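Local coordinates for protein glycosyl hydrolase family 88 (Pedobacter heparinus, PDB 3WIW) that hydrolyses unsaturated glucuronyl units from heparin-derived saccharides, as a family 88 glycoside hydrolase built on an alpha6/alpha6-barrel, at residues I312-L317 and Y381-K386; D287-W292 and S307-I312; Y110-H115 and A145-A150. One frame throughout, in Å; residues are numbered along the deposited sequence. Where two conformers were deposited one is given.

Contact 1 (I312-L317 and Y381-K386); sequences IASALL and YLEALK
Ser314 and Ala384 lie 4.2 Å apart, CA to CA, where segments 312-317 and 381-386, both helical and running in nearly the same direction, cross at 28° with their axes 8.2 Å apart. Small side chains permit this approach: Ala384 CB rests against the Ser314 backbone, 3.8 Å from Ser314 N, and also meets the methyl of Ala313. Further along, Leu317 continues the apolar strip. Its CD1 lies tightly against the carbonyl oxygen of Ala384 at 3.2 Å, while the same methyl is 4.1 Å from Ala384 CB.

The polar bond crosses beside this strip. Ser314 OG, turned away from its own backbone N (chi1 -169°), donates at 2.7 Å to Glu383 OE2, which accepts on its anti lone pair, the one facing away from OE1. Glu383 leaves its helix beside this interface, but its extended chain brings the carboxylate over to the serine hydroxyl. Tyr253 OH, from helix 245-262, also bonds OE2, and Tyr84 OH, from helix 77-89, bonds OE1, so this buried carboxylate links four helices. Cut back to an alanine, this position would probably leave the hydroxyls of Ser314, Tyr84 and Tyr253 without the carboxylate they share and open a gap among these helices.

On their other flanks, Ala315 packs on helix 245-262 and Leu382 on helix 30-49. Alternate helices of the chain thus meet side by side with a common direction, as neighbouring inner helices do in an alpha6/alpha6-barrel.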
ATOM      1  N   ILE A 312       7.412   2.472  -2.122  1.00  7.85           N
ATOM      2  CA  ILE A 312       8.216   3.068  -3.179  1.00  8.03           C
ATOM      3  C   ILE A 312       8.956   2.004  -3.985  1.00  9.10           C
ATOM      4  O   ILE A 312       8.965   2.071  -5.219  1.00  9.48           O
ATOM      5  CB  ILE A 312       9.203   4.123  -2.614  1.00  9.20           C
ATOM      6  CG1 ILE A 312       8.418   5.360  -2.170  1.00  9.68           C
ATOM      7  CG2 ILE A 312      10.251   4.494  -3.650  1.00 10.64           C
ATOM      8  CD1 ILE A 312       9.192   6.253  -1.199  1.00 10.89           C
ATOM      9  N   ALA A 313       9.587   1.036  -3.307  1.00  9.09           N
ATOM     10  CA  ALA A 313      10.303  -0.014  -4.015  1.00  8.98           C
ATOM     11  C   ALA A 313       9.355  -0.795  -4.939  1.00  9.12           C
ATOM     12  O   ALA A 313       9.678  -1.023  -6.117  1.00  9.82           O
ATOM     13  CB  ALA A 313      11.000  -0.944  -3.039  1.00 10.43           C
ATOM     14  N   SER A 314       8.189  -1.202  -4.427  1.00  9.41           N
ATOM     15  CA  SER A 314       7.256  -1.960  -5.250  1.00  9.00           C
ATOM     16  C   SER A 314       6.838  -1.145  -6.472  1.00  9.38           C
ATOM     17  O   SER A 314       6.872  -1.645  -7.599  1.00  9.83           O
ATOM     18  CB  SER A 314       6.046  -2.388  -4.445  1.00 10.46           C
ATOM     19  OG  SER A 314       5.335  -3.306  -5.243  1.00 10.93           O
ATOM     20  N   ALA A 315       6.508   0.126  -6.260  1.00  9.14           N
ATOM     21  CA  ALA A 315       6.082   0.979  -7.364  1.00  9.88           C
ATOM     22  C   ALA A 315       7.199   1.171  -8.392  1.00  9.51           C
ATOM     23  O   ALA A 315       6.943   1.093  -9.598  1.00 10.48           O
ATOM     24  CB  ALA A 315       5.599   2.326  -6.849  1.00  9.89           C
ATOM     25  N   LEU A 316       8.414   1.451  -7.920  1.00  9.77           N
ATOM     26  CA  LEU A 316       9.528   1.686  -8.840  1.00  9.15           C
ATOM     27  C   LEU A 316       9.852   0.463  -9.683  1.00  9.92           C
ATOM     28  O   LEU A 316      10.248   0.590 -10.848  1.00 11.41           O
ATOM     29  CB  LEU A 316      10.770   2.190  -8.100  1.00 10.15           C
ATOM     30  CG  LEU A 316      10.690   3.609  -7.534  1.00 10.15           C
ATOM     31  CD1 LEU A 316      12.001   3.909  -6.840  1.00 12.61           C
ATOM     32  CD2 LEU A 316      10.422   4.633  -8.633  1.00 12.58           C
ATOM     33  N   LEU A 317       9.659  -0.726  -9.117  1.00 11.07           N
ATOM     34  CA  LEU A 317       9.870  -1.946  -9.901  1.00 11.00           C
ATOM     35  C   LEU A 317       8.853  -2.049 -11.044  1.00 11.36           C
ATOM     36  O   LEU A 317       9.235  -2.334 -12.176  1.00 12.89           O
ATOM     37  CB  LEU A 317       9.811  -3.177  -9.002  1.00 11.66           C
ATOM     38  CG  LEU A 317      11.023  -3.308  -8.074  1.00 11.72           C
ATOM     39  CD1 LEU A 317      10.735  -4.305  -6.945  1.00 13.77           C
ATOM     40  CD2 LEU A 317      12.282  -3.695  -8.868  1.00 11.84           C
ATOM     41  N   TYR A 381       6.460  -4.992   1.048  1.00  9.02           N
ATOM     42  CA  TYR A 381       7.788  -5.561   0.932  1.00 10.00           C
ATOM     43  C   TYR A 381       7.779  -6.892   0.187  1.00  8.98           C
ATOM     44  O   TYR A 381       8.554  -7.090  -0.752  1.00  9.69           O
ATOM     45  CB  TYR A 381       8.391  -5.729   2.325  1.00  9.76           C
ATOM     46  CG  TYR A 381       9.707  -6.462   2.370  1.00 10.53           C
ATOM     47  CD1 TYR A 381      10.860  -5.906   1.815  1.00 10.81           C
ATOM     48  CD2 TYR A 381       9.804  -7.692   2.994  1.00 10.16           C
ATOM     49  CE1 TYR A 381      12.107  -6.574   1.893  1.00 10.90           C
ATOM     50  CE2 TYR A 381      11.023  -8.368   3.083  1.00 11.04           C
ATOM     51  CZ  TYR A 381      12.166  -7.804   2.527  1.00 11.76           C
ATOM     52  OH  TYR A 381      13.361  -8.482   2.616  1.00 12.91           O
ATOM     53  N   LEU A 382       6.876  -7.805   0.554  1.00  9.08           N
ATOM     54  CA  LEU A 382       6.823  -9.061  -0.193  1.00  9.34           C
ATOM     55  C   LEU A 382       6.356  -8.827  -1.632  1.00  8.87           C
ATOM     56  O   LEU A 382       6.830  -9.510  -2.557  1.00 10.38           O
ATOM     57  CB  LEU A 382       5.971 -10.132   0.500  1.00  9.80           C
ATOM     58  CG  LEU A 382       6.509 -10.626   1.845  1.00 10.85           C
ATOM     59  CD1 LEU A 382       5.795 -11.906   2.217  1.00 12.05           C
ATOM     60  CD2 LEU A 382       8.026 -10.854   1.818  1.00 12.95           C
ATOM     61  N   GLU A 383       5.464  -7.866  -1.856  1.00 10.07           N
ATOM     62  CA  GLU A 383       5.054  -7.552  -3.226  1.00 10.73           C
ATOM     63  C   GLU A 383       6.268  -7.120  -4.037  1.00 10.21           C
ATOM     64  O   GLU A 383       6.476  -7.572  -5.173  1.00 10.76           O
ATOM     65  CB  GLU A 383       4.013  -6.455  -3.213  1.00 10.19           C
ATOM     66  CG  GLU A 383       3.384  -6.224  -4.570  1.00 10.55           C
ATOM     67  CD  GLU A 383       2.385  -5.115  -4.478  1.00 10.76           C
ATOM     68  OE1 GLU A 383       1.198  -5.419  -4.269  1.00 11.99           O
ATOM     69  OE2 GLU A 383       2.776  -3.926  -4.565  1.00 10.59           O
ATOM     70  N   ALA A 384       7.114  -6.283  -3.430  1.00  9.94           N
ATOM     71  CA  ALA A 384       8.330  -5.827  -4.097  1.00 10.46           C
ATOM     72  C   ALA A 384       9.309  -6.982  -4.376  1.00  9.90           C
ATOM     73  O   ALA A 384       9.903  -7.063  -5.463  1.00 10.82           O
ATOM     74  CB  ALA A 384       8.998  -4.716  -3.271  1.00 10.51           C
ATOM     75  N   LEU A 385       9.469  -7.888  -3.411  1.00 10.35           N
ATOM     76  CA  LEU A 385      10.315  -9.059  -3.629  1.00 11.35           C
ATOM     77  C   LEU A 385       9.796  -9.900  -4.801  1.00 12.01           C
ATOM     78  O   LEU A 385      10.575 -10.378  -5.622  1.00 12.25           O
ATOM     79  CB  LEU A 385      10.396  -9.948  -2.389  1.00 12.28           C
ATOM     80  CG  LEU A 385      11.048  -9.357  -1.141  1.00 12.29           C
ATOM     81  CD1 LEU A 385      11.341 -10.442  -0.128  1.00 12.86           C
ATOM     82  CD2 LEU A 385      12.331  -8.612  -1.460  1.00 13.52           C
ATOM     83  N   LYS A 386       8.490 -10.095  -4.881  0.73 12.31           N
ATOM     84  CA  LYS A 386       7.914 -10.858  -5.979  0.73 13.04           C
ATOM     85  C   LYS A 386       8.161 -10.142  -7.321  0.73 12.06           C
ATOM     86  O   LYS A 386       8.551 -10.779  -8.299  0.73 12.16           O
ATOM     87  CB  LYS A 386       6.419 -11.073  -5.738  0.73 14.56           C
ATOM     88  CG  LYS A 386       5.790 -12.059  -6.691  0.73 16.26           C
ATOM     89  CD  LYS A 386       4.321 -12.354  -6.359  0.73 17.34           C
ATOM     90  CE  LYS A 386       3.464 -11.100  -6.467  0.73 18.54           C
ATOM     91  NZ  LYS A 386       2.052 -11.445  -6.843  0.73 18.38           N
TER

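Contact 2 (D287-W292 and S307-I312); sequences DKIPLW and SAAAVI
Asp287 OD1 is gripped twice, by the backbone N of Ile289 and by Arg304 in a salt bridge, just ahead of the point where Ile289 and Pro290 settle on Ala309. The bond from Ile289 N to Asp287 OD1 is 3.1 Å long and nearly straight at 168°, and it closes an Asx turn; the N-H reaches OD1 from above the carboxylate plane, 38° out of it. Lys288, at the bend, has positive phi, which helps the chain to turn before it passes over the start of helix 306-322.

The side chains that meet the helix are all apolar. Ala309 CB projects toward the loop and is met by two residues: Ile289 CD1 touches it at 3.7 Å, and Pro290 CD comes equally close. The Ile289 fork contributes twice, since Ile289 CG2 stands 4.0 Å from Ala309 CB. CG1 lies beside the backbone N and chi2 of -55° folds CD1 back toward the helix, which explains how a side chain leaving at an angle still touches it.

The loop therefore packs on a helix of the barrel near the predicted substrate-binding Arg246, whose side chain is about 4 Å from that of Ala308 and also bonds Ser307 OG. Pro290 CG reaches to both sides of Ala309 along the helix: it is 4.4 Å from Ala308 CB and 3.9 Å from Ile312 CD1, the proline and isoleucine side chains sliding past each other in opposite directions.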
ATOM      1  N   ASP A 287      20.669   5.583   2.636  1.00 12.62           N
ATOM      2  CA  ASP A 287      20.245   4.182   2.548  1.00 12.32           C
ATOM      3  C   ASP A 287      18.858   4.032   1.913  1.00 12.06           C
ATOM      4  O   ASP A 287      18.347   2.922   1.827  1.00 12.62           O
ATOM      5  CB  ASP A 287      20.289   3.484   3.913  1.00 13.61           C
ATOM      6  CG  ASP A 287      19.314   4.055   4.922  1.00 13.78           C
ATOM      7  OD1 ASP A 287      18.408   4.826   4.552  1.00 13.70           O
ATOM      8  OD2 ASP A 287      19.444   3.689   6.105  1.00 15.12           O
ATOM      9  N   LYS A 288      18.251   5.146   1.499  1.00 10.95           N
ATOM     10  CA  LYS A 288      17.003   5.175   0.726  1.00 11.57           C
ATOM     11  C   LYS A 288      15.751   4.759   1.490  1.00 10.94           C
ATOM     12  O   LYS A 288      14.723   4.506   0.874  1.00 11.27           O
ATOM     13  CB  LYS A 288      17.155   4.400  -0.592  1.00 13.15           C
ATOM     14  CG  LYS A 288      18.246   5.017  -1.458  1.00 15.83           C
ATOM     15  CD  LYS A 288      18.487   4.263  -2.740  1.00 18.33           C
ATOM     16  CE  LYS A 288      19.475   5.007  -3.597  1.00 20.96           C
ATOM     17  NZ  LYS A 288      20.784   5.058  -2.888  1.00 24.42           N
ATOM     18  N   ILE A 289      15.809   4.747   2.825  1.00  9.99           N
ATOM     19  CA  ILE A 289      14.603   4.563   3.616  1.00 10.45           C
ATOM     20  C   ILE A 289      14.136   5.947   4.067  1.00 10.14           C
ATOM     21  O   ILE A 289      14.840   6.613   4.823  1.00 10.14           O
ATOM     22  CB  ILE A 289      14.828   3.664   4.835  1.00 10.06           C
ATOM     23  CG1 ILE A 289      15.591   2.396   4.454  1.00 11.30           C
ATOM     24  CG2 ILE A 289      13.475   3.374   5.508  1.00 10.26           C
ATOM     25  CD1 ILE A 289      14.938   1.591   3.309  1.00 11.99           C
ATOM     26  N   PRO A 290      13.004   6.420   3.540  1.00  9.28           N
ATOM     27  CA  PRO A 290      12.676   7.834   3.804  1.00  9.71           C
ATOM     28  C   PRO A 290      12.495   8.198   5.272  1.00  9.52           C
ATOM     29  O   PRO A 290      12.092   7.373   6.091  1.00  9.86           O
ATOM     30  CB  PRO A 290      11.329   8.029   3.073  1.00 10.54           C
ATOM     31  CG  PRO A 290      11.348   6.979   1.989  1.00 11.38           C
ATOM     32  CD  PRO A 290      12.036   5.791   2.619  1.00 10.23           C
ATOM     33  N   LEU A 291      12.808   9.448   5.605  1.00  8.62           N
ATOM     34  CA  LEU A 291      12.303  10.034   6.845  1.00  8.45           C
ATOM     35  C   LEU A 291      10.779   9.975   6.836  1.00  8.26           C
ATOM     36  O   LEU A 291      10.157   9.969   5.780  1.00  9.47           O
ATOM     37  CB  LEU A 291      12.744  11.482   6.913  1.00 10.13           C
ATOM     38  CG  LEU A 291      14.232  11.746   6.643  1.00 11.12           C
ATOM     39  CD1 LEU A 291      14.511  13.266   6.738  1.00 12.49           C
ATOM     40  CD2 LEU A 291      15.130  10.905   7.559  1.00 11.94           C
ATOM     41  N   TRP A 292      10.152   9.983   8.004  1.00  9.00           N
ATOM     42  CA  TRP A 292       8.705   9.816   8.013  1.00  8.46           C
ATOM     43  C   TRP A 292       7.989  10.963   7.274  1.00  8.34           C
ATOM     44  O   TRP A 292       6.899  10.782   6.721  1.00  8.37           O
ATOM     45  CB  TRP A 292       8.200   9.667   9.454  1.00  8.93           C
ATOM     46  CG  TRP A 292       8.298  10.943  10.217  1.00  7.87           C
ATOM     47  CD1 TRP A 292       9.417  11.443  10.851  1.00  8.26           C
ATOM     48  CD2 TRP A 292       7.270  11.916  10.400  1.00  8.52           C
ATOM     49  NE1 TRP A 292       9.129  12.689  11.392  1.00 10.28           N
ATOM     50  CE2 TRP A 292       7.814  12.993  11.129  1.00  9.53           C
ATOM     51  CE3 TRP A 292       5.930  11.984   9.995  1.00  8.34           C
ATOM     52  CZ2 TRP A 292       7.043  14.116  11.493  1.00  9.94           C
ATOM     53  CZ3 TRP A 292       5.165  13.102  10.354  1.00  9.32           C
ATOM     54  CH2 TRP A 292       5.733  14.151  11.083  1.00 10.34           C
ATOM     55  N   SER A 307       7.638   1.448   5.829  1.00  8.33           N
ATOM     56  CA  SER A 307       6.457   1.182   5.004  1.00  7.84           C
ATOM     57  C   SER A 307       6.498   2.042   3.743  1.00  8.31           C
ATOM     58  O   SER A 307       6.209   1.557   2.643  1.00  8.59           O
ATOM     59  CB  SER A 307       5.171   1.401   5.806  1.00  8.01           C
ATOM     60  OG  SER A 307       4.920   2.767   6.080  1.00  9.03           O
ATOM     61  N   ALA A 308       6.881   3.312   3.880  1.00  8.18           N
ATOM     62  CA  ALA A 308       7.019   4.184   2.712  1.00  8.49           C
ATOM     63  C   ALA A 308       8.071   3.624   1.752  1.00  8.25           C
ATOM     64  O   ALA A 308       7.878   3.655   0.525  1.00  8.78           O
ATOM     65  CB  ALA A 308       7.364   5.610   3.131  1.00  8.87           C
ATOM     66  N   ALA A 309       9.217   3.183   2.291  1.00  7.74           N
ATOM     67  CA  ALA A 309      10.274   2.593   1.456  1.00  8.20           C
ATOM     68  C   ALA A 309       9.739   1.393   0.686  1.00  8.04           C
ATOM     69  O   ALA A 309      10.047   1.249  -0.497  1.00  8.95           O
ATOM     70  CB  ALA A 309      11.457   2.171   2.288  1.00  9.23           C
ATOM     71  N   ALA A 310       8.976   0.513   1.346  1.00  8.33           N
ATOM     72  CA  ALA A 310       8.499  -0.702   0.689  1.00  8.95           C
ATOM     73  C   ALA A 310       7.528  -0.362  -0.451  1.00  8.76           C
ATOM     74  O   ALA A 310       7.595  -0.973  -1.531  1.00  9.54           O
ATOM     75  CB  ALA A 310       7.850  -1.621   1.700  1.00  9.60           C
ATOM     76  N   VAL A 311       6.620   0.588  -0.218  1.00  7.27           N
ATOM     77  CA  VAL A 311       5.667   1.026  -1.233  1.00  7.88           C
ATOM     78  C   VAL A 311       6.416   1.633  -2.414  1.00  8.38           C
ATOM     79  O   VAL A 311       6.117   1.325  -3.571  1.00  9.63           O
ATOM     80  CB  VAL A 311       4.628   1.989  -0.629  1.00  8.61           C
ATOM     81  CG1 VAL A 311       3.731   2.597  -1.721  1.00  8.74           C
ATOM     82  CG2 VAL A 311       3.778   1.280   0.437  1.00  8.82           C
ATOM     83  N   ILE A 312       7.412   2.472  -2.122  1.00  7.85           N
ATOM     84  CA  ILE A 312       8.216   3.068  -3.179  1.00  8.03           C
ATOM     85  C   ILE A 312       8.956   2.004  -3.985  1.00  9.10           C
ATOM     86  O   ILE A 312       8.965   2.071  -5.219  1.00  9.48           O
ATOM     87  CB  ILE A 312       9.203   4.123  -2.614  1.00  9.20           C
ATOM     88  CG1 ILE A 312       8.418   5.360  -2.170  1.00  9.68           C
ATOM     89  CG2 ILE A 312      10.251   4.494  -3.650  1.00 10.64           C
ATOM     90  CD1 ILE A 312       9.192   6.253  -1.199  1.00 10.89           C
TER

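Contact 3 (Y110-H115 and A145-A150); sequences YVKDTH and AANLYA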
ATOM      1  N   TYR A 110     -19.991  -5.846   3.337  1.00 13.00           N
ATOM      2  CA  TYR A 110     -21.192  -5.069   3.668  1.00 14.80           C
ATOM      3  C   TYR A 110     -20.839  -3.663   4.167  1.00 14.96           C
ATOM      4  O   TYR A 110     -21.721  -2.883   4.504  1.00 17.57           O
ATOM      5  CB  TYR A 110     -22.047  -5.810   4.701  1.00 14.78           C
ATOM      6  CG  TYR A 110     -22.382  -7.206   4.297  1.00 15.96           C
ATOM      7  CD1 TYR A 110     -23.219  -7.454   3.213  1.00 16.65           C
ATOM      8  CD2 TYR A 110     -21.885  -8.289   5.014  1.00 16.12           C
ATOM      9  CE1 TYR A 110     -23.540  -8.757   2.849  1.00 16.78           C
ATOM     10  CE2 TYR A 110     -22.197  -9.587   4.660  1.00 16.33           C
ATOM     11  CZ  TYR A 110     -23.016  -9.809   3.572  1.00 17.36           C
ATOM     12  OH  TYR A 110     -23.332 -11.082   3.206  1.00 18.89           O
ATOM     13  N   VAL A 111     -19.549  -3.340   4.222  1.00 13.74           N
ATOM     14  CA  VAL A 111     -19.101  -2.060   4.764  1.00 12.89           C
ATOM     15  C   VAL A 111     -19.220  -0.933   3.731  1.00 12.79           C
ATOM     16  O   VAL A 111     -18.729  -1.054   2.600  1.00 12.43           O
ATOM     17  CB  VAL A 111     -17.654  -2.180   5.269  1.00 14.79           C
ATOM     18  CG1 VAL A 111     -17.096  -0.805   5.644  1.00 15.41           C
ATOM     19  CG2 VAL A 111     -17.602  -3.140   6.466  1.00 15.00           C
ATOM     20  N   LYS A 112     -19.836   0.175   4.147  1.00 13.96           N
ATOM     21  CA  LYS A 112     -20.201   1.271   3.247  1.00 13.72           C
ATOM     22  C   LYS A 112     -19.531   2.603   3.557  1.00 13.63           C
ATOM     23  O   LYS A 112     -19.612   3.536   2.751  1.00 13.29           O
ATOM     24  CB  LYS A 112     -21.713   1.466   3.252  1.00 15.86           C
ATOM     25  CG  LYS A 112     -22.457   0.261   2.737  1.00 19.14           C
ATOM     26  CD  LYS A 112     -23.952   0.492   2.842  1.00 23.59           C
ATOM     27  CE  LYS A 112     -24.733  -0.708   2.352  1.00 26.08           C
ATOM     28  NZ  LYS A 112     -24.573  -0.910   0.884  1.00 28.05           N
ATOM     29  N   ASP A 113     -18.862   2.693   4.706  1.00 13.09           N
ATOM     30  CA  ASP A 113     -18.430   4.001   5.224  1.00 13.88           C
ATOM     31  C   ASP A 113     -16.992   4.413   4.924  1.00 12.69           C
ATOM     32  O   ASP A 113     -16.504   5.405   5.478  1.00 15.16           O
ATOM     33  CB  ASP A 113     -18.695   4.104   6.726  1.00 16.37           C
ATOM     34  CG  ASP A 113     -17.839   3.147   7.564  1.00 19.50           C
ATOM     35  OD1 ASP A 113     -17.078   2.316   7.009  1.00 19.25           O
ATOM     36  OD2 ASP A 113     -17.936   3.231   8.814  1.00 23.96           O
ATOM     37  N   THR A 114     -16.315   3.690   4.037  1.00 11.10           N
ATOM     38  CA  THR A 114     -14.898   3.973   3.815  1.00 11.32           C
ATOM     39  C   THR A 114     -14.358   3.621   2.424  1.00 10.34           C
ATOM     40  O   THR A 114     -14.773   2.628   1.795  1.00 10.57           O
ATOM     41  CB  THR A 114     -14.027   3.246   4.868  1.00 11.70           C
ATOM     42  OG1 THR A 114     -12.644   3.601   4.683  1.00 11.50           O
ATOM     43  CG2 THR A 114     -14.181   1.714   4.790  1.00 13.19           C
ATOM     44  N   HIS A 115     -13.412   4.424   1.952  1.00  8.82           N
ATOM     45  CA  HIS A 115     -12.707   4.090   0.718  1.00  9.36           C
ATOM     46  C   HIS A 115     -11.775   2.895   0.859  1.00  8.61           C
ATOM     47  O   HIS A 115     -11.341   2.347  -0.157  1.00  9.92           O
ATOM     48  CB  HIS A 115     -11.876   5.280   0.230  1.00  9.61           C
ATOM     49  CG  HIS A 115     -10.693   5.601   1.090  1.00  9.61           C
ATOM     50  ND1 HIS A 115      -9.436   5.783   0.564  1.00  9.98           N
ATOM     51  CD2 HIS A 115     -10.583   5.801   2.427  1.00  9.83           C
ATOM     52  CE1 HIS A 115      -8.590   6.065   1.544  1.00  9.99           C
ATOM     53  NE2 HIS A 115      -9.264   6.105   2.684  1.00 10.55           N
ATOM     54  N   ALA A 145     -17.045  -4.065  -4.274  1.00 11.10           N
ATOM     55  CA  ALA A 145     -16.806  -3.091  -5.320  1.00 10.99           C
ATOM     56  C   ALA A 145     -17.989  -2.148  -5.512  1.00 12.19           C
ATOM     57  O   ALA A 145     -17.801  -0.955  -5.740  1.00 10.98           O
ATOM     58  CB  ALA A 145     -16.433  -3.771  -6.626  1.00 12.83           C
ATOM     59  N   ALA A 146     -19.203  -2.672  -5.409  1.00 12.64           N
ATOM     60  CA  ALA A 146     -20.376  -1.817  -5.532  1.00 12.29           C
ATOM     61  C   ALA A 146     -20.387  -0.792  -4.408  1.00 12.46           C
ATOM     62  O   ALA A 146     -20.714   0.376  -4.625  1.00 13.63           O
ATOM     63  CB  ALA A 146     -21.656  -2.649  -5.513  1.00 13.35           C
ATOM     64  N   ASN A 147     -20.001  -1.211  -3.203  1.00 12.32           N
ATOM     65  CA  ASN A 147     -19.963  -0.283  -2.067  1.00 12.33           C
ATOM     66  C   ASN A 147     -18.882   0.783  -2.199  1.00 11.44           C
ATOM     67  O   ASN A 147     -19.069   1.930  -1.785  1.00 12.33           O
ATOM     68  CB  ASN A 147     -19.806  -1.050  -0.753  1.00 12.88           C
ATOM     69  CG  ASN A 147     -21.100  -1.737  -0.335  1.00 13.66           C
ATOM     70  OD1 ASN A 147     -22.201  -1.238  -0.618  1.00 16.87           O
ATOM     71  ND2 ASN A 147     -20.980  -2.889   0.317  1.00 14.48           N
ATOM     72  N   LEU A 148     -17.759   0.409  -2.801  1.00 10.72           N
ATOM     73  CA  LEU A 148     -16.700   1.374  -3.032  1.00 10.94           C
ATOM     74  C   LEU A 148     -17.138   2.392  -4.088  1.00 11.21           C
ATOM     75  O   LEU A 148     -16.991   3.614  -3.908  1.00 11.37           O
ATOM     76  CB  LEU A 148     -15.419   0.665  -3.447  1.00 11.19           C
ATOM     77  CG  LEU A 148     -14.219   1.591  -3.675  1.00 11.88           C
ATOM     78  CD1 LEU A 148     -13.948   2.478  -2.455  1.00 12.78           C
ATOM     79  CD2 LEU A 148     -12.986   0.750  -3.998  1.00 12.79           C
ATOM     80  N   TYR A 149     -17.717   1.901  -5.180  1.00 10.57           N
ATOM     81  CA  TYR A 149     -18.180   2.778  -6.232  1.00 11.12           C
ATOM     82  C   TYR A 149     -19.257   3.736  -5.727  1.00 11.34           C
ATOM     83  O   TYR A 149     -19.313   4.883  -6.156  1.00 11.96           O
ATOM     84  CB  TYR A 149     -18.742   1.957  -7.384  1.00 12.81           C
ATOM     85  CG  TYR A 149     -19.503   2.770  -8.397  1.00 12.68           C
ATOM     86  CD1 TYR A 149     -18.840   3.620  -9.288  1.00 12.57           C
ATOM     87  CD2 TYR A 149     -20.888   2.691  -8.466  1.00 13.82           C
ATOM     88  CE1 TYR A 149     -19.530   4.360 -10.227  1.00 13.93           C
ATOM     89  CE2 TYR A 149     -21.590   3.417  -9.388  1.00 15.00           C
ATOM     90  CZ  TYR A 149     -20.913   4.245 -10.276  1.00 14.73           C
ATOM     91  OH  TYR A 149     -21.665   4.945 -11.204  1.00 16.15           O
ATOM     92  N   ALA A 150     -20.106   3.271  -4.812  1.00 11.31           N
ATOM     93  CA  ALA A 150     -21.171   4.123  -4.248  1.00 12.70           C
ATOM     94  C   ALA A 150     -20.611   5.398  -3.613  1.00 12.53           C
ATOM     95  O   ALA A 150     -21.312   6.404  -3.510  1.00 14.58           O
ATOM     96  CB  ALA A 150     -22.029   3.354  -3.247  1.00 12.24           C
TER
HETATM   97  O   HOH W   1     -18.185  -3.379   1.192  1.00 14.63           O
HETATM   98  O   HOH W   2     -20.720   2.851   0.239  1.00 17.32           O
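The loop that leads to the predicted nucleophile, Asp116, at the start of helix 117-132 packs here against the last turns of helix 138-150, with Lys112 and His115 meeting Asn147 and Leu148. His115, at the inner end of the loop, has its side chain about 3 Å from that of Asp116 and from a bound HEPES molecule, and about 4 Å from that of Asp174, the predicted proton donor. The contact thus runs from the solvent-facing edge down to the wall of the probable active site.

Asn147 is the polar centre. Lys112 NZ donates to Asn147 OD1 at 2.8 Å, from a position tilted 31° out of the carbonyl plane and at a C=O...donor angle of 132°. The lysine chain is extended until its last torsion, where chi4 of -68° turns the ammonium onto the oxygen; on the way the chain crosses the amide obliquely, with Lys112 CG 3.7 Å from Asn147 OD1. The other half of the amide works through water: one molecule accepts from Asn147 ND2 at 3.0 Å and donates to Val111 O. A second water donates to both Lys112 O and Asn147 O, bridging the loop backbone to that of the helix. Arg151, next in sequence after Ala150, also bonds Lys112 O.

Deeper in, a leucine methyl packs on loop backbone: Leu148 CD1 lies 3.5 Å from His115 O and 3.8 Å from His115 CA, while the leucine also packs on Leu117 and Leu182.

With an ammonium on OD1 and a water on ND2, the asparagine amide is fixed against flipping, and the lysine charge would be expected to polarise it, making ND2 a somewhat stronger donor to its water.

Overall arrangement
Contacts 1 and 2 share helix 306-322 and Ile312, their centres being 11 Å apart, and they touch where Tyr381 N meets Ala310 CB at 3.7 Å. One face of that helix receives a helix running in roughly the same direction, another a loop. Both are buried, yet contact 1 carries a charged group satisfied by hydroxyls, whereas contact 2 has no polar bond between its two segments. Contact 3 lies across the centre of the chain, 27 Å and 30 Å from the other two between centres. It is only partly buried, and water and a lysine do its polar work, consistent with its place near the surface. Contacts 2 and 3 each approach predicted substrate-site residues, from opposite sides of the chain's centre.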